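Local coordinates for ATP grasp ligase (Microcystis aeruginosa MRC, PDB 5IG9), which is an ATP-grasp ligase of the MvdD family that probably uses ATP to activate carboxylates and close rings in a microviridin precursor peptide, at residues A[3-8]-A[17-22]; A[103-108]-A[114-119]; A[120-125]-A[273-278]; A[216-219]-A[224-227]; A[267-272]-A[290-295]. One frame throughout, in Å; residues are numbered along the deposited sequence.

Contact 1: residues A[3-8]-A[17-22]; sequences VLIVTF and LVIKAI
Apolar packing of a helix on the face of a parallel sheet is what joins Val3 and Ile5, on strand 3-7, to Ile22 and Ile19, on helix 14-23. Two separate pairs do the work. Nearer the start of the strand, Ile22 reaches out with its end methyl: with CG1 anti to its own carbonyl carbon (chi1 -71°) and the chain then fully extended, CD1 is delivered against Val3. All three side-chain carbons of the valine receive it, Val3 CG1 at 3.8 Å from Ile22 CD1 and CB and CG2 only slightly farther. One turn earlier in the helix the roles are exchanged. Here the strand supplies the long arm, Ile5 CD1, which ends 3.5 Å from the branch methyl Ile19 CG2, and the two side chains cross at about a right angle. The backbones stay well apart, Val3 CA and Ile22 CA lying 8.3 Å from each other, and the isoleucine arms span that distance. Strand 3-7, helix 14-23 and strand 29-33 form a beta-alpha-beta unit in the Rossmann-like pre-ATP-grasp domain, with strand 3-7 an inner strand of its sheet. Trp71 of the neighbouring strand 69-72 touches both Ile5 and Val18. Ile22 also packs on Ala29 of the next strand and on Ala318 of helix 313-323, close to the C terminus.

Contact 2: residues A[103-108]-A[114-119]; sequences GMIASL and DPIAKV
Ile105 and Ile116 meet at about a right angle, the end of one side chain lying against the branch of the other. Ile116 CD1 sits 3.7 Å from Ile105 CG2 and 3.8 Å from Ile105 CB, while the shaft of the same arm follows behind, Ile116 CG1 being 4.0 Å from Ile105 CG2. The branching of Ile105 decides which of its methyls faces this partner. CG2 stands opposite the backbone N across the CA-CB bond and takes the contact, whereas CG1, with chi1 at -60°, carries CD1 off to pack on Val6 of strand 3-7. One isoleucine therefore serves two neighbours with its two branches. Ile116 CD1 also passes near the backbone at Ala106, and the two backbones come closest at CA level between Ala106 CA and Ile116 CA, 6.6 Å apart.

Both helices have an end here. Near the close of helix 87-107, Ser107 OG turns back to donate a hydrogen bond to Gly103 O, 2.8 Å away. Helix 116-122 starts at Pro115, its N-cap residue, whose carbonyl O accepts a hydrogen bond from Val119 N at 3.0 Å.

The second subunit comes close as well: its His124 packs on Ala106, its His121 on Ala117, and its Gln130 is hydrogen-bonded to Ser107 O. Between the two segments runs the edge strand 111-113 of the parallel sheet, so the contact joins the helices that precede and follow this strand in the Rossmann-like domain, and Tyr72 of strand 69-72 packs on both isoleucines from the sheet.

Contact 3: residues A[120-125]-A[273-278]; sequences DHANHK and FGLNYG
The ring of Phe273 meets the imidazole of His121 at a slant that is neither a stack nor edge-to-face, while Ala122 lies under it off-centre. Ala122 CB lies 4.2 Å from the centroid of the Phe273 ring and 29° off its normal, an off-centre CH-pi contact made on the CG-CD1 side of the ring. The His121 ring comes in obliquely: the two planes are turned 59° to each other and the centroids are 5.8 Å apart. ND1 is the imidazole atom that comes nearest, 3.8 Å from Phe273 CD1. Its position follows from chi1 of His121 at -169°, which swings the ring away from its own backbone N. His121 O, 3.7 Å from Phe273 CE1, also accepts a weak hydrogen bond from His124 ND1.

Leu275 extends the apolar patch, its CD1 resting 4.0 Å from Ala122 CB, and Pro297 packs on both of these residues. A serine in place of Phe273 would probably strip Ala122 of its aromatic cover and leave the His121 imidazole less firmly held. Leu127 of helix 125-134 covers the phenylalanine too, while His121 also packs on Ala117 of the second subunit.

Phe273 ends helix 260-273, and Gly274 follows with positive phi. Leu275 N bonds back to Met270 O and Gly274 N to Lys271 O: a Schellman motif, with Gly274 as its C-prime residue, turns the chain into strand 277-284.

Contact 4: residues A[216-219]-A[224-227]; sequences LRIT and QIFT
Phe226 O is gripped by two successive residues of the facing strand: Thr219 N donates a hydrogen bond to it at 2.8 Å, nearly straight at 167°, and Ile218 CA adds a CA-H...O contact at 3.3 Å. The strands 214-221 and 224-231 form a beta hairpin within the antiparallel sheet. Thr219 and Phe226 form a hydrogen-bonded pair, since Phe226 N returns a bond to Thr219 O, also 2.8 Å long. Next along comes the non-hydrogen-bonded pair Ile218 and Thr227, whose CA atoms draw in to 4.5 Å.

On its face of the sheet Ile218 lies side by side with Ile225 and Thr227, pointing the same way as both; its CG2 meets Ile225 CG2 at 3.6 Å, while CG1 runs alongside Thr227 CG2. Leu266 of helix 260-273 packs over it. Cut back to an alanine, this position would probably open a gap under that helix and leave the Ile225 methyl without its mate.

Arg217 sends its guanidinium away from the hairpin partner, to a salt bridge with Asp281. On the face of Thr219 and Phe226, the phenylalanine presents its ring edge to a backbone oxygen: Thr219 O lies in the ring plane, 3.3 Å from Phe226 CD1.

Contact 5: residues A[267-272]-A[290-295]; sequences LELMKY and YIFLEI
Leu269 pushes one methyl, CD2, into the hollow between Phe292 and Ile295. It touches the ring at two carbons, 3.5 Å from Phe292 CE1 and 3.7 Å from Phe292 CZ, and Ile295 CG2 borders the same hollow, 4.3 Å from Leu269 CD2. The leucine and the phenylalanine approach from opposite directions, both with CG anti to the backbone N (chi1 -167° in Leu269, 171° in Phe292), and the methyl meets the ring obliquely. Ile295 CG2 in turn lies in the plane of the Phe292 ring, at its edge.

Helix 260-273 packs here on the antiparallel sheet of the C-terminal part, 11.4 Å from edge strand 290-296 between the axes of the two segments. A classic beta bulge, in which Leu293 and Glu294 both face Asp281, shifts the alternation of the strand, and this lets Phe292 and Ile295, three residues apart, both point to the helix.

Met270 makes the second bump. Its bend at chi2 (-75°) brings SD to Ile295 CD1, 3.6 Å away, the two side chains crossing at a slant. Helix 125-134 closes in alongside, Val131 packing on Leu269 and Ala132 on Phe292.

From the N terminus, contact 1 closes a short loop within the first beta-alpha-beta unit, and contact 2 follows in series, closing the turn around strand 111-113; the two touch where Leu4 packs on Leu108. Contact 3 then closes a long loop, bringing helix 116-122 to the end of helix 260-273. Contact 4, the hairpin, falls wholly within that loop. Contact 5 crosses contact 3, since its segments alternate with those of contact 3 along the chain. Asp114 of contact 2 is hydrogen-bonded to Asn276 of contact 3, tying the Rossmann-like domain to the C-terminal antiparallel sheet, in which contacts 3, 4 and 5 all share.

Contact 1: residues A[3-8]-A[17-22]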
# COMPACT_ATOMS: atom_id res chain seq x y z
N VAL A 3 -22.99 -9.23 -2.31
CA VAL A 3 -21.59 -9.16 -2.73
C VAL A 3 -21.27 -7.73 -3.12
O VAL A 3 -21.88 -7.17 -4.03
CB VAL A 3 -21.32 -10.13 -3.89
CG1 VAL A 3 -19.94 -9.88 -4.47
CG2 VAL A 3 -21.45 -11.57 -3.42
N LEU A 4 -20.30 -7.13 -2.43
CA LEU A 4 -19.84 -5.80 -2.76
C LEU A 4 -18.71 -5.91 -3.78
O LEU A 4 -17.71 -6.60 -3.53
CB LEU A 4 -19.37 -5.05 -1.52
CG LEU A 4 -18.58 -3.76 -1.76
CD1 LEU A 4 -19.42 -2.71 -2.47
CD2 LEU A 4 -18.04 -3.24 -0.45
N ILE A 5 -18.87 -5.25 -4.92
CA ILE A 5 -17.91 -5.34 -6.01
C ILE A 5 -17.22 -3.99 -6.13
O ILE A 5 -17.83 -2.99 -6.51
CB ILE A 5 -18.58 -5.75 -7.33
CG1 ILE A 5 -19.05 -7.19 -7.23
CG2 ILE A 5 -17.61 -5.58 -8.49
CD1 ILE A 5 -19.86 -7.65 -8.40
N VAL A 6 -15.93 -3.97 -5.80
CA VAL A 6 -15.14 -2.75 -5.76
C VAL A 6 -14.48 -2.58 -7.13
O VAL A 6 -13.49 -3.23 -7.44
CB VAL A 6 -14.11 -2.79 -4.64
CG1 VAL A 6 -13.38 -1.46 -4.54
CG2 VAL A 6 -14.78 -3.13 -3.32
N THR A 7 -15.03 -1.68 -7.94
CA THR A 7 -14.53 -1.46 -9.29
C THR A 7 -14.53 0.02 -9.63
O THR A 7 -14.42 0.87 -8.74
CB THR A 7 -15.37 -2.24 -10.31
OG1 THR A 7 -14.96 -1.90 -11.63
CG2 THR A 7 -16.85 -1.92 -10.14
N PHE A 8 -14.64 0.35 -10.92
CA PHE A 8 -14.80 1.73 -11.36
C PHE A 8 -15.67 1.72 -12.61
O PHE A 8 -15.97 0.67 -13.18
CB PHE A 8 -13.44 2.41 -11.60
CG PHE A 8 -12.69 1.92 -12.81
CD1 PHE A 8 -12.28 0.60 -12.91
CD2 PHE A 8 -12.35 2.80 -13.82
CE1 PHE A 8 -11.58 0.16 -14.02
CE2 PHE A 8 -11.64 2.37 -14.93
CZ PHE A 8 -11.26 1.05 -15.03
N LEU A 17 -20.16 -9.94 -16.27
CA LEU A 17 -20.05 -11.40 -16.29
C LEU A 17 -20.21 -11.99 -14.90
O LEU A 17 -20.80 -13.06 -14.74
CB LEU A 17 -18.70 -11.80 -16.89
CG LEU A 17 -18.65 -12.00 -18.41
CD1 LEU A 17 -17.21 -11.94 -18.88
CD2 LEU A 17 -19.28 -13.33 -18.77
N VAL A 18 -19.69 -11.30 -13.88
CA VAL A 18 -19.73 -11.83 -12.52
C VAL A 18 -21.07 -11.55 -11.86
O VAL A 18 -21.63 -12.41 -11.17
CB VAL A 18 -18.57 -11.25 -11.70
CG1 VAL A 18 -18.69 -11.68 -10.24
CG2 VAL A 18 -17.24 -11.72 -12.27
N ILE A 19 -21.61 -10.34 -12.04
CA ILE A 19 -22.87 -9.99 -11.38
C ILE A 19 -23.99 -10.89 -11.88
O ILE A 19 -24.87 -11.29 -11.11
CB ILE A 19 -23.20 -8.50 -11.57
CG1 ILE A 19 -23.61 -8.19 -13.01
CG2 ILE A 19 -22.02 -7.63 -11.17
CD1 ILE A 19 -24.11 -6.78 -13.21
N LYS A 20 -23.98 -11.23 -13.17
CA LYS A 20 -25.04 -12.06 -13.71
C LYS A 20 -24.90 -13.50 -13.25
O LYS A 20 -25.90 -14.18 -13.00
CB LYS A 20 -25.05 -11.98 -15.24
CG LYS A 20 -25.38 -10.59 -15.77
CD LYS A 20 -25.63 -10.62 -17.27
CE LYS A 20 -25.55 -9.23 -17.86
NZ LYS A 20 -26.27 -8.23 -17.03
N ALA A 21 -23.66 -13.99 -13.12
CA ALA A 21 -23.45 -15.31 -12.56
C ALA A 21 -23.77 -15.34 -11.07
O ALA A 21 -24.22 -16.36 -10.55
CB ALA A 21 -22.01 -15.77 -12.80
N ILE A 22 -23.55 -14.22 -10.37
CA ILE A 22 -23.97 -14.11 -8.98
C ILE A 22 -25.49 -14.06 -8.88
O ILE A 22 -26.10 -14.79 -8.09
CB ILE A 22 -23.33 -12.88 -8.31
CG1 ILE A 22 -21.83 -13.10 -8.10
CG2 ILE A 22 -24.00 -12.58 -6.98
CD1 ILE A 22 -21.15 -11.94 -7.42

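Contact 2: residues A[103-108]-A[114-119]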
# COMPACT_ATOMS: atom_id res chain seq x y z
N GLY A 103 -10.33 1.98 4.32
CA GLY A 103 -10.74 1.68 5.68
C GLY A 103 -12.10 1.00 5.74
O GLY A 103 -12.33 0.13 6.57
N MET A 104 -13.01 1.41 4.85
CA MET A 104 -14.30 0.74 4.76
C MET A 104 -14.13 -0.73 4.41
O MET A 104 -14.70 -1.61 5.06
CB MET A 104 -15.18 1.43 3.72
CG MET A 104 -16.48 0.71 3.46
SD MET A 104 -17.42 1.40 2.09
CE MET A 104 -16.67 0.55 0.71
N ILE A 105 -13.34 -1.01 3.37
CA ILE A 105 -13.16 -2.39 2.92
C ILE A 105 -12.47 -3.22 4.00
O ILE A 105 -12.86 -4.36 4.27
CB ILE A 105 -12.38 -2.43 1.60
CG1 ILE A 105 -13.14 -1.67 0.52
CG2 ILE A 105 -12.11 -3.87 1.17
CD1 ILE A 105 -12.34 -1.42 -0.73
N ALA A 106 -11.45 -2.65 4.63
CA ALA A 106 -10.69 -3.39 5.64
C ALA A 106 -11.49 -3.66 6.90
O ALA A 106 -11.14 -4.57 7.66
CB ALA A 106 -9.41 -2.63 5.99
N SER A 107 -12.56 -2.89 7.15
CA SER A 107 -13.39 -3.10 8.32
C SER A 107 -14.53 -4.07 8.08
O SER A 107 -15.07 -4.62 9.04
CB SER A 107 -13.95 -1.76 8.81
OG SER A 107 -12.91 -0.85 9.11
N LEU A 108 -14.91 -4.29 6.82
CA LEU A 108 -16.00 -5.20 6.51
C LEU A 108 -15.62 -6.64 6.83
O LEU A 108 -14.50 -7.08 6.53
CB LEU A 108 -16.39 -5.08 5.04
CG LEU A 108 -17.02 -3.77 4.59
CD1 LEU A 108 -17.03 -3.69 3.07
CD2 LEU A 108 -18.43 -3.64 5.14
N ASP A 114 -9.51 -10.26 -3.03
CA ASP A 114 -8.87 -10.78 -1.83
C ASP A 114 -8.76 -9.68 -0.78
O ASP A 114 -8.98 -8.51 -1.09
CB ASP A 114 -7.49 -11.34 -2.16
CG ASP A 114 -7.56 -12.68 -2.86
OD1 ASP A 114 -7.95 -13.67 -2.21
OD2 ASP A 114 -7.21 -12.75 -4.06
N PRO A 115 -8.44 -10.05 0.47
CA PRO A 115 -8.24 -9.02 1.49
C PRO A 115 -7.15 -8.03 1.10
O PRO A 115 -6.18 -8.38 0.43
CB PRO A 115 -7.84 -9.83 2.73
CG PRO A 115 -8.50 -11.14 2.53
CD PRO A 115 -8.46 -11.40 1.05
N ILE A 116 -7.33 -6.79 1.54
CA ILE A 116 -6.38 -5.74 1.19
C ILE A 116 -4.99 -6.06 1.73
O ILE A 116 -3.98 -5.86 1.05
CB ILE A 116 -6.88 -4.37 1.70
CG1 ILE A 116 -8.13 -3.96 0.93
CG2 ILE A 116 -5.80 -3.32 1.56
CD1 ILE A 116 -8.60 -2.56 1.25
N ALA A 117 -4.91 -6.56 2.97
CA ALA A 117 -3.61 -6.84 3.56
C ALA A 117 -2.86 -7.91 2.78
O ALA A 117 -1.62 -7.89 2.73
CB ALA A 117 -3.76 -7.24 5.02
N LYS A 118 -3.58 -8.83 2.15
CA LYS A 118 -2.94 -9.86 1.34
C LYS A 118 -2.51 -9.31 -0.01
O LYS A 118 -1.41 -9.63 -0.49
CB LYS A 118 -3.89 -11.05 1.16
CG LYS A 118 -4.46 -11.56 2.46
CD LYS A 118 -3.36 -11.88 3.46
CE LYS A 118 -3.94 -12.46 4.74
NZ LYS A 118 -2.88 -12.86 5.72
N VAL A 119 -3.35 -8.50 -0.66
CA VAL A 119 -2.98 -7.91 -1.94
C VAL A 119 -1.81 -6.96 -1.76
O VAL A 119 -0.87 -6.96 -2.57
CB VAL A 119 -4.20 -7.21 -2.57
CG1 VAL A 119 -3.80 -6.50 -3.86
CG2 VAL A 119 -5.31 -8.20 -2.83

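Contact 3: residues A[120-125]-A[273-278]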
# COMPACT_ATOMS: atom_id res chain seq x y z
N ASP A 120 -1.82 -6.17 -0.69
CA ASP A 120 -0.72 -5.25 -0.43
C ASP A 120 0.60 -5.99 -0.22
O ASP A 120 1.65 -5.55 -0.70
CB ASP A 120 -1.03 -4.38 0.79
CG ASP A 120 -1.97 -3.24 0.46
OD1 ASP A 120 -2.09 -2.91 -0.73
OD2 ASP A 120 -2.58 -2.67 1.39
N HIS A 121 0.55 -7.13 0.48
CA HIS A 121 1.76 -7.89 0.76
C HIS A 121 2.24 -8.68 -0.45
O HIS A 121 3.44 -8.94 -0.59
CB HIS A 121 1.53 -8.84 1.93
CG HIS A 121 2.78 -9.47 2.45
ND1 HIS A 121 2.97 -10.83 2.50
CD2 HIS A 121 3.91 -8.91 2.94
CE1 HIS A 121 4.16 -11.09 3.00
NE2 HIS A 121 4.76 -9.94 3.28
N ALA A 122 1.32 -9.08 -1.33
CA ALA A 122 1.71 -9.77 -2.55
C ALA A 122 2.14 -8.81 -3.66
O ALA A 122 2.63 -9.28 -4.69
CB ALA A 122 0.56 -10.65 -3.04
N ASN A 123 1.98 -7.50 -3.47
CA ASN A 123 2.34 -6.54 -4.50
C ASN A 123 3.83 -6.24 -4.55
O ASN A 123 4.26 -5.52 -5.46
CB ASN A 123 1.58 -5.22 -4.30
CG ASN A 123 0.17 -5.27 -4.87
OD1 ASN A 123 -0.13 -6.09 -5.74
ND2 ASN A 123 -0.69 -4.38 -4.39
N HIS A 124 4.62 -6.76 -3.61
CA HIS A 124 6.07 -6.58 -3.63
C HIS A 124 6.66 -7.61 -4.58
O HIS A 124 6.78 -8.79 -4.23
CB HIS A 124 6.64 -6.71 -2.22
CG HIS A 124 6.09 -5.72 -1.25
ND1 HIS A 124 5.18 -6.06 -0.27
CD2 HIS A 124 6.31 -4.39 -1.11
CE1 HIS A 124 4.87 -4.98 0.43
NE2 HIS A 124 5.54 -3.96 -0.07
N LYS A 125 7.02 -7.17 -5.78
CA LYS A 125 7.47 -8.11 -6.80
C LYS A 125 8.80 -8.76 -6.44
O LYS A 125 9.06 -9.89 -6.85
CB LYS A 125 7.56 -7.40 -8.16
CG LYS A 125 6.20 -6.94 -8.68
CD LYS A 125 6.33 -6.12 -9.95
CE LYS A 125 4.97 -5.68 -10.46
NZ LYS A 125 5.07 -4.81 -11.67
N PHE A 273 0.87 -16.10 0.40
CA PHE A 273 0.38 -14.73 0.39
C PHE A 273 -1.07 -14.62 0.85
O PHE A 273 -1.54 -13.49 1.07
CB PHE A 273 0.53 -14.13 -1.01
CG PHE A 273 1.95 -13.84 -1.39
CD1 PHE A 273 2.66 -12.84 -0.75
CD2 PHE A 273 2.58 -14.58 -2.38
CE1 PHE A 273 3.97 -12.57 -1.10
CE2 PHE A 273 3.89 -14.31 -2.73
CZ PHE A 273 4.58 -13.31 -2.09
N GLY A 274 -1.78 -15.73 1.01
CA GLY A 274 -3.16 -15.71 1.44
C GLY A 274 -4.16 -15.34 0.37
O GLY A 274 -5.20 -14.74 0.68
N LEU A 275 -3.88 -15.67 -0.89
CA LEU A 275 -4.73 -15.27 -1.99
C LEU A 275 -5.64 -16.41 -2.42
O LEU A 275 -5.27 -17.58 -2.38
CB LEU A 275 -3.89 -14.80 -3.18
CG LEU A 275 -3.03 -13.56 -2.96
CD1 LEU A 275 -2.30 -13.18 -4.24
CD2 LEU A 275 -3.86 -12.40 -2.45
N ASN A 276 -6.86 -16.04 -2.84
CA ASN A 276 -7.75 -16.97 -3.51
C ASN A 276 -8.01 -16.58 -4.97
O ASN A 276 -8.80 -17.24 -5.64
CB ASN A 276 -9.08 -17.08 -2.76
CG ASN A 276 -8.99 -17.99 -1.54
OD1 ASN A 276 -8.63 -19.17 -1.66
ND2 ASN A 276 -9.29 -17.45 -0.37
N TYR A 277 -7.36 -15.52 -5.46
CA TYR A 277 -7.33 -15.21 -6.88
C TYR A 277 -5.93 -14.71 -7.23
O TYR A 277 -5.27 -14.06 -6.42
CB TYR A 277 -8.37 -14.15 -7.28
CG TYR A 277 -8.23 -13.69 -8.72
CD1 TYR A 277 -8.84 -14.40 -9.76
CD2 TYR A 277 -7.47 -12.57 -9.05
CE1 TYR A 277 -8.71 -13.99 -11.07
CE2 TYR A 277 -7.33 -12.16 -10.36
CZ TYR A 277 -7.95 -12.87 -11.37
OH TYR A 277 -7.82 -12.46 -12.68
N GLY A 278 -5.49 -15.03 -8.44
CA GLY A 278 -4.19 -14.58 -8.91
C GLY A 278 -3.95 -14.84 -10.38
O GLY A 278 -4.28 -15.91 -10.89

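Contact 4: residues A[216-219]-A[224-227]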
# COMPACT_ATOMS: atom_id res chain seq x y z
N LEU A 216 2.94 -18.66 -20.64
CA LEU A 216 1.83 -19.23 -19.87
C LEU A 216 1.09 -18.11 -19.14
O LEU A 216 1.72 -17.25 -18.52
CB LEU A 216 2.33 -20.27 -18.87
CG LEU A 216 3.16 -21.43 -19.39
CD1 LEU A 216 3.46 -22.42 -18.27
CD2 LEU A 216 2.46 -22.13 -20.53
N ARG A 217 -0.23 -18.14 -19.21
CA ARG A 217 -1.10 -17.27 -18.42
C ARG A 217 -1.94 -18.16 -17.51
O ARG A 217 -2.82 -18.87 -17.98
CB ARG A 217 -1.99 -16.41 -19.31
CG ARG A 217 -2.88 -15.44 -18.55
CD ARG A 217 -2.07 -14.35 -17.86
NE ARG A 217 -2.93 -13.33 -17.26
CZ ARG A 217 -2.50 -12.17 -16.79
NH1 ARG A 217 -1.21 -11.87 -16.84
NH2 ARG A 217 -3.35 -11.30 -16.26
N ILE A 218 -1.66 -18.11 -16.22
CA ILE A 218 -2.25 -19.01 -15.24
C ILE A 218 -3.14 -18.21 -14.31
O ILE A 218 -2.66 -17.33 -13.59
CB ILE A 218 -1.16 -19.76 -14.46
CG1 ILE A 218 -0.21 -20.44 -15.44
CG2 ILE A 218 -1.78 -20.76 -13.49
CD1 ILE A 218 1.05 -20.95 -14.81
N THR A 219 -4.43 -18.51 -14.32
CA THR A 219 -5.41 -17.86 -13.47
C THR A 219 -5.91 -18.87 -12.45
O THR A 219 -6.42 -19.93 -12.81
CB THR A 219 -6.58 -17.31 -14.29
OG1 THR A 219 -6.06 -16.49 -15.35
CG2 THR A 219 -7.48 -16.47 -13.42
N GLN A 224 -8.60 -23.89 -8.08
CA GLN A 224 -8.85 -24.24 -9.47
C GLN A 224 -7.88 -23.47 -10.36
O GLN A 224 -7.76 -22.25 -10.24
CB GLN A 224 -10.30 -23.92 -9.86
CG GLN A 224 -10.73 -24.50 -11.18
CD GLN A 224 -12.23 -24.42 -11.38
OE1 GLN A 224 -12.94 -23.82 -10.57
NE2 GLN A 224 -12.72 -25.03 -12.45
N ILE A 225 -7.19 -24.19 -11.24
CA ILE A 225 -6.08 -23.64 -12.00
C ILE A 225 -6.44 -23.65 -13.47
O ILE A 225 -6.62 -24.72 -14.07
CB ILE A 225 -4.78 -24.42 -11.75
CG1 ILE A 225 -4.54 -24.56 -10.25
CG2 ILE A 225 -3.61 -23.73 -12.43
CD1 ILE A 225 -3.33 -25.38 -9.90
N PHE A 226 -6.51 -22.46 -14.07
CA PHE A 226 -6.76 -22.30 -15.50
C PHE A 226 -5.45 -21.88 -16.17
O PHE A 226 -4.98 -20.75 -15.99
CB PHE A 226 -7.84 -21.26 -15.76
CG PHE A 226 -9.14 -21.54 -15.06
CD1 PHE A 226 -9.37 -21.07 -13.78
CD2 PHE A 226 -10.14 -22.26 -15.70
CE1 PHE A 226 -10.56 -21.33 -13.14
CE2 PHE A 226 -11.34 -22.52 -15.06
CZ PHE A 226 -11.55 -22.05 -13.78
N THR A 227 -4.86 -22.79 -16.95
CA THR A 227 -3.58 -22.57 -17.59
C THR A 227 -3.76 -22.42 -19.09
O THR A 227 -4.36 -23.29 -19.73
CB THR A 227 -2.61 -23.72 -17.29
OG1 THR A 227 -2.45 -23.86 -15.88
CG2 THR A 227 -1.25 -23.43 -17.92

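Contact 5: residues A[267-272]-A[290-295]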
# COMPACT_ATOMS: atom_id res chain seq x y z
N LEU A 267 0.21 -23.29 -5.98
CA LEU A 267 -0.77 -23.28 -4.89
C LEU A 267 -0.11 -22.92 -3.57
O LEU A 267 -0.70 -22.20 -2.76
CB LEU A 267 -1.47 -24.64 -4.79
CG LEU A 267 -2.53 -24.91 -5.85
CD1 LEU A 267 -3.17 -26.27 -5.59
CD2 LEU A 267 -3.59 -23.81 -5.86
N GLU A 268 1.11 -23.40 -3.33
CA GLU A 268 1.83 -22.97 -2.13
C GLU A 268 2.18 -21.50 -2.19
O GLU A 268 2.27 -20.84 -1.15
CB GLU A 268 3.09 -23.80 -1.93
CG GLU A 268 2.84 -25.28 -1.73
CD GLU A 268 3.76 -25.89 -0.68
OE1 GLU A 268 4.02 -25.22 0.34
OE2 GLU A 268 4.22 -27.03 -0.89
N LEU A 269 2.39 -20.96 -3.40
CA LEU A 269 2.63 -19.54 -3.55
C LEU A 269 1.38 -18.73 -3.20
O LEU A 269 1.47 -17.71 -2.51
CB LEU A 269 3.09 -19.23 -4.97
CG LEU A 269 3.69 -17.85 -5.22
CD1 LEU A 269 5.02 -17.70 -4.51
CD2 LEU A 269 3.84 -17.62 -6.71
N MET A 270 0.22 -19.19 -3.65
CA MET A 270 -1.03 -18.54 -3.28
C MET A 270 -1.28 -18.64 -1.78
O MET A 270 -1.70 -17.66 -1.15
CB MET A 270 -2.20 -19.17 -4.05
CG MET A 270 -2.04 -19.14 -5.56
SD MET A 270 -2.34 -17.52 -6.28
CE MET A 270 -4.09 -17.33 -5.95
N LYS A 271 -1.01 -19.80 -1.19
CA LYS A 271 -1.27 -20.00 0.23
C LYS A 271 -0.36 -19.14 1.09
O LYS A 271 -0.77 -18.66 2.16
CB LYS A 271 -1.13 -21.48 0.59
CG LYS A 271 -1.55 -21.79 2.02
CD LYS A 271 -1.44 -23.28 2.33
CE LYS A 271 0.00 -23.74 2.35
NZ LYS A 271 0.16 -25.02 3.10
N TYR A 272 0.89 -18.94 0.66
CA TYR A 272 1.80 -18.10 1.44
C TYR A 272 1.28 -16.67 1.53
O TYR A 272 1.24 -16.09 2.62
CB TYR A 272 3.20 -18.12 0.82
CG TYR A 272 4.14 -17.13 1.47
CD1 TYR A 272 4.80 -17.43 2.65
CD2 TYR A 272 4.34 -15.87 0.91
CE1 TYR A 272 5.65 -16.52 3.25
CE2 TYR A 272 5.17 -14.95 1.51
CZ TYR A 272 5.83 -15.28 2.67
OH TYR A 272 6.67 -14.36 3.26
N TYR A 290 10.46 -24.39 -16.65
CA TYR A 290 9.39 -23.48 -16.28
C TYR A 290 9.95 -22.38 -15.38
O TYR A 290 10.45 -22.67 -14.29
CB TYR A 290 8.25 -24.22 -15.58
CG TYR A 290 7.49 -25.19 -16.47
CD1 TYR A 290 7.97 -26.47 -16.70
CD2 TYR A 290 6.30 -24.82 -17.09
CE1 TYR A 290 7.29 -27.36 -17.51
CE2 TYR A 290 5.61 -25.70 -17.90
CZ TYR A 290 6.11 -26.97 -18.11
OH TYR A 290 5.43 -27.85 -18.91
N ILE A 291 9.84 -21.13 -15.83
CA ILE A 291 10.36 -19.97 -15.12
C ILE A 291 9.18 -19.15 -14.62
O ILE A 291 8.31 -18.77 -15.41
CB ILE A 291 11.28 -19.13 -16.01
CG1 ILE A 291 12.62 -19.84 -16.24
CG2 ILE A 291 11.52 -17.75 -15.39
CD1 ILE A 291 12.62 -20.79 -17.42
N PHE A 292 9.15 -18.88 -13.32
CA PHE A 292 8.14 -18.00 -12.74
C PHE A 292 8.52 -16.55 -12.98
O PHE A 292 9.65 -16.13 -12.71
CB PHE A 292 7.99 -18.27 -11.25
CG PHE A 292 7.12 -17.26 -10.53
CD1 PHE A 292 5.75 -17.41 -10.53
CD2 PHE A 292 7.68 -16.18 -9.88
CE1 PHE A 292 4.94 -16.49 -9.88
CE2 PHE A 292 6.88 -15.25 -9.23
CZ PHE A 292 5.51 -15.41 -9.23
N LEU A 293 7.56 -15.76 -13.47
CA LEU A 293 7.78 -14.34 -13.72
C LEU A 293 7.09 -13.46 -12.69
O LEU A 293 7.75 -12.67 -12.00
CB LEU A 293 7.32 -13.96 -15.13
CG LEU A 293 8.11 -14.52 -16.31
CD1 LEU A 293 7.58 -13.94 -17.62
CD2 LEU A 293 9.60 -14.25 -16.16
N GLU A 294 5.77 -13.57 -12.55
CA GLU A 294 5.01 -12.61 -11.78
C GLU A 294 3.63 -13.17 -11.44
O GLU A 294 3.04 -13.90 -12.24
CB GLU A 294 4.86 -11.29 -12.56
CG GLU A 294 3.91 -10.27 -11.94
CD GLU A 294 3.76 -9.04 -12.80
OE1 GLU A 294 4.70 -8.74 -13.57
OE2 GLU A 294 2.71 -8.37 -12.72
N ILE A 295 3.14 -12.84 -10.25
CA ILE A 295 1.74 -13.05 -9.89
C ILE A 295 1.12 -11.68 -9.63
O ILE A 295 1.64 -10.90 -8.83
CB ILE A 295 1.59 -13.97 -8.67
CG1 ILE A 295 0.15 -13.94 -8.16
CG2 ILE A 295 2.56 -13.59 -7.56
CD1 ILE A 295 -0.07 -14.79 -6.92